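Local coordinates for ABM domain-containing protein (Deinococcus radiodurans, PDB 3E8O), which is of unknown function but probably acts as a monooxygenase of the antibiotic biosynthesis type, at residues T18-H32 and L99-A111. Numbering follows the deposited sequence. Where two conformers were deposited one is given.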
# COMPACT_ATOMS: atom_id res chain seq x y z
N THR A 18 14.54 -14.59 -2.10
CA THR A 18 13.16 -14.24 -2.60
C THR A 18 12.65 -13.00 -1.87
O THR A 18 12.66 -12.96 -0.64
CB THR A 18 12.14 -15.39 -2.38
OG1 THR A 18 12.62 -16.60 -3.00
CG2 THR A 18 10.73 -14.99 -2.93
N MSE A 19 12.26 -11.98 -2.66
CA MSE A 19 11.74 -10.73 -2.08
C MSE A 19 10.50 -11.05 -1.31
O MSE A 19 9.77 -11.99 -1.61
CB MSE A 19 11.42 -9.67 -3.13
CG MSE A 19 11.18 -8.27 -2.58
SE MSE A 19 10.82 -6.89 -3.94
CE MSE A 19 8.96 -7.23 -4.15
N VAL A 20 10.27 -10.26 -0.28
CA VAL A 20 9.10 -10.43 0.59
C VAL A 20 8.32 -9.13 0.62
O VAL A 20 8.89 -8.05 0.77
CB VAL A 20 9.51 -10.77 2.04
CG1 VAL A 20 8.31 -10.97 2.95
CG2 VAL A 20 10.42 -12.02 2.02
N ILE A 21 7.00 -9.25 0.49
CA ILE A 21 6.09 -8.12 0.57
C ILE A 21 5.32 -8.20 1.85
O ILE A 21 4.77 -9.25 2.18
CB ILE A 21 5.11 -8.16 -0.58
CG1 ILE A 21 5.83 -7.97 -1.93
CG2 ILE A 21 3.98 -7.15 -0.34
CD1 ILE A 21 4.91 -8.20 -3.15
N SER A 22 5.31 -7.10 2.60
CA SER A 22 4.48 -6.99 3.83
C SER A 22 3.35 -6.01 3.59
O SER A 22 3.54 -4.94 2.99
CB SER A 22 5.34 -6.46 4.98
OG SER A 22 4.72 -6.60 6.25
N HIS A 23 2.16 -6.35 4.09
CA HIS A 23 0.96 -5.50 4.04
C HIS A 23 0.40 -5.37 5.44
O HIS A 23 0.10 -6.37 6.10
CB HIS A 23 -0.09 -6.09 3.09
CG HIS A 23 -1.38 -5.35 3.06
ND1 HIS A 23 -1.48 -4.06 2.60
CD2 HIS A 23 -2.61 -5.68 3.54
CE1 HIS A 23 -2.74 -3.66 2.71
NE2 HIS A 23 -3.44 -4.63 3.28
N GLY A 24 0.35 -4.13 5.92
CA GLY A 24 -0.15 -3.85 7.25
C GLY A 24 -1.22 -2.81 7.24
O GLY A 24 -1.20 -1.87 6.43
N THR A 25 -2.17 -2.99 8.14
CA THR A 25 -3.24 -2.02 8.32
C THR A 25 -3.40 -1.73 9.83
O THR A 25 -3.13 -2.57 10.69
CB THR A 25 -4.55 -2.51 7.74
OG1 THR A 25 -4.93 -3.76 8.33
CG2 THR A 25 -4.41 -2.67 6.20
N LEU A 26 -3.84 -0.52 10.10
CA LEU A 26 -4.05 -0.00 11.46
C LEU A 26 -4.88 1.26 11.39
O LEU A 26 -4.94 1.90 10.33
CB LEU A 26 -2.75 0.29 12.21
CG LEU A 26 -1.83 1.41 11.73
CD1 LEU A 26 -0.78 1.69 12.83
CD2 LEU A 26 -1.18 1.12 10.34
N SER A 27 -5.54 1.62 12.49
CA SER A 27 -6.33 2.85 12.50
C SER A 27 -6.25 3.53 13.83
O SER A 27 -5.92 2.92 14.84
CB SER A 27 -7.80 2.56 12.14
OG SER A 27 -8.47 1.90 13.20
N ALA A 28 -6.58 4.81 13.83
CA ALA A 28 -6.63 5.60 15.05
C ALA A 28 -7.94 6.35 15.12
O ALA A 28 -8.56 6.69 14.11
CB ALA A 28 -5.44 6.60 15.11
N SER A 29 -8.33 6.66 16.35
CA SER A 29 -9.47 7.52 16.59
C SER A 29 -9.14 8.92 16.12
O SER A 29 -8.00 9.29 15.92
CB SER A 29 -9.77 7.56 18.09
OG SER A 29 -8.77 8.28 18.76
N ALA A 30 -10.17 9.75 15.98
CA ALA A 30 -9.98 11.13 15.54
C ALA A 30 -9.00 11.86 16.43
O ALA A 30 -8.17 12.64 15.95
CB ALA A 30 -11.35 11.88 15.48
N GLU A 31 -9.09 11.56 17.71
CA GLU A 31 -8.25 12.19 18.72
C GLU A 31 -6.76 11.90 18.59
O GLU A 31 -5.93 12.73 18.94
CB GLU A 31 -8.69 11.74 20.13
CG GLU A 31 -7.84 12.24 21.23
CD GLU A 31 -8.24 11.66 22.59
OE1 GLU A 31 -9.05 10.69 22.62
OE2 GLU A 31 -7.72 12.16 23.62
N HIS A 32 -6.44 10.75 18.05
CA HIS A 32 -5.02 10.29 18.01
C HIS A 32 -4.43 10.19 16.61
O HIS A 32 -3.26 9.84 16.45
CB HIS A 32 -4.89 8.93 18.67
CG HIS A 32 -5.28 8.89 20.12
ND1 HIS A 32 -4.63 9.63 21.07
CD2 HIS A 32 -6.20 8.14 20.78
CE1 HIS A 32 -5.17 9.39 22.26
NE2 HIS A 32 -6.12 8.48 22.11
N LEU A 99 -1.51 5.36 22.06
CA LEU A 99 -2.41 6.06 21.16
C LEU A 99 -3.72 5.26 21.04
O LEU A 99 -4.61 5.58 20.22
CB LEU A 99 -1.76 6.26 19.77
CG LEU A 99 -0.51 7.13 19.68
CD1 LEU A 99 -0.04 7.15 18.23
CD2 LEU A 99 -0.82 8.54 20.19
N ASN A 100 -3.80 4.22 21.86
CA ASN A 100 -4.91 3.24 21.86
C ASN A 100 -5.19 2.71 20.47
O ASN A 100 -6.35 2.48 20.06
CB ASN A 100 -6.22 3.77 22.46
CG ASN A 100 -7.23 2.63 22.84
OD1 ASN A 100 -6.86 1.51 23.33
ND2 ASN A 100 -8.50 2.92 22.63
N VAL A 101 -4.09 2.53 19.74
CA VAL A 101 -4.16 1.87 18.42
C VAL A 101 -3.99 0.39 18.68
O VAL A 101 -2.90 -0.05 19.04
CB VAL A 101 -3.07 2.35 17.45
CG1 VAL A 101 -3.05 1.47 16.17
CG2 VAL A 101 -3.27 3.84 17.17
N THR A 102 -5.07 -0.36 18.51
CA THR A 102 -5.09 -1.77 18.90
C THR A 102 -5.36 -2.71 17.77
O THR A 102 -5.40 -3.93 17.99
CB THR A 102 -6.19 -2.04 19.95
OG1 THR A 102 -7.47 -1.75 19.39
CG2 THR A 102 -5.95 -1.20 21.17
N ASP A 103 -5.41 -2.20 16.54
CA ASP A 103 -5.80 -3.03 15.40
C ASP A 103 -4.70 -3.23 14.38
O ASP A 103 -4.95 -3.60 13.23
CB ASP A 103 -7.06 -2.51 14.71
CG ASP A 103 -6.88 -1.13 14.13
OD1 ASP A 103 -5.81 -0.53 14.31
OD2 ASP A 103 -7.87 -0.63 13.52
N LEU A 104 -3.46 -2.98 14.75
CA LEU A 104 -2.41 -3.23 13.76
C LEU A 104 -2.33 -4.71 13.42
O LEU A 104 -2.19 -5.56 14.29
CB LEU A 104 -1.05 -2.79 14.31
CG LEU A 104 0.21 -3.07 13.47
CD1 LEU A 104 0.19 -2.45 12.09
CD2 LEU A 104 1.52 -2.70 14.20
N LYS A 105 -2.38 -5.02 12.13
CA LYS A 105 -2.22 -6.37 11.62
C LYS A 105 -1.30 -6.33 10.43
O LYS A 105 -1.51 -5.55 9.51
CB LYS A 105 -3.55 -7.05 11.25
CG LYS A 105 -3.39 -8.53 10.88
CD LYS A 105 -4.63 -9.22 10.58
CE LYS A 105 -4.39 -10.64 10.11
NZ LYS A 105 -3.82 -11.51 11.20
N ILE A 106 -0.29 -7.18 10.47
CA ILE A 106 0.68 -7.28 9.37
C ILE A 106 0.83 -8.72 8.93
O ILE A 106 0.96 -9.62 9.76
CB ILE A 106 2.07 -6.74 9.81
CG1 ILE A 106 2.02 -5.29 10.32
CG2 ILE A 106 3.11 -6.84 8.67
CD1 ILE A 106 3.38 -4.77 10.85
N THR A 107 0.73 -8.90 7.63
CA THR A 107 0.91 -10.22 6.98
C THR A 107 1.93 -10.01 5.85
O THR A 107 1.87 -9.03 5.16
CB THR A 107 -0.43 -10.78 6.43
OG1 THR A 107 -1.42 -10.65 7.45
CG2 THR A 107 -0.25 -12.26 5.95
N ALA A 108 2.83 -10.96 5.72
CA ALA A 108 3.89 -10.92 4.70
C ALA A 108 3.72 -12.11 3.76
O ALA A 108 3.13 -13.12 4.12
CB ALA A 108 5.27 -10.92 5.32
N TYR A 109 4.33 -11.97 2.59
CA TYR A 109 4.24 -12.99 1.53
C TYR A 109 5.51 -12.97 0.73
O TYR A 109 5.99 -11.92 0.35
CB TYR A 109 3.08 -12.69 0.54
CG TYR A 109 1.75 -12.41 1.19
CD1 TYR A 109 1.43 -11.14 1.65
CD2 TYR A 109 0.81 -13.41 1.33
CE1 TYR A 109 0.23 -10.88 2.27
CE2 TYR A 109 -0.40 -13.16 1.96
CZ TYR A 109 -0.68 -11.89 2.44
OH TYR A 109 -1.91 -11.67 3.03
N GLU A 110 6.09 -14.14 0.49
CA GLU A 110 7.20 -14.24 -0.46
C GLU A 110 6.62 -13.94 -1.83
O GLU A 110 5.52 -14.37 -2.20
CB GLU A 110 7.87 -15.60 -0.41
CG GLU A 110 8.65 -15.73 0.87
CD GLU A 110 9.59 -16.90 0.93
OE1 GLU A 110 9.07 -18.03 0.93
OE2 GLU A 110 10.82 -16.70 0.99
N ALA A 111 7.39 -13.20 -2.60
CA ALA A 111 6.99 -12.72 -3.92
C ALA A 111 7.78 -13.38 -5.01
O ALA A 111 8.96 -13.62 -4.88
CB ALA A 111 7.21 -11.18 -4.00
O HOH W 1 12.95 -14.72 1.47
O HOH W 2 11.42 -12.65 -5.27
O HOH W 3 -2.20 -7.82 6.51
O HOH W 4 -6.16 -3.37 10.76
O HOH W 5 -7.11 0.96 16.74
O HOH W 6 -6.85 5.53 18.60
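S27 donates two hydrogen bonds to the D103 carboxylate, N to OD1 at 2.8 Å and OG to OD2 at 2.6 Å, each on the syn side and slightly out of the carboxylate plane. Both side chains are folded back over their own backbones, D103 at chi1 62° and S27 at 72°, which turns carboxylate and hydroxyl to one another. From there 20-27 and 105-110 run antiparallel, joined by paired backbone hydrogen bonds at I21/Y109, H23/T107 and T25/K105, as the first and last strands of the four-stranded sheet of a ferredoxin-like fold, which belongs to the dimeric alpha-beta barrel superfamily; residues 106-108 pair onward with a strand of the second subunit. On the helix-covered face, V20 CG1 lies 3.9 Å from A108 CB, with M80 of helix 77-84 touching both residues; I106 CG1 comes to 4.0 Å from G24 CA, where a side chain would be in the way. L26 reaches V101, CD1 to CG1 at 4.0 Å, and both touch L36 and L96. The opposite face carries I21, H23 and Y109; the H23 ring stands edge-to-face with H73 of the second subunit. Beyond the strands, the H32 ring is sandwiched between E31 CG and L99, whose CA makes a CH-pi contact 4.2 Å from the ring centroid.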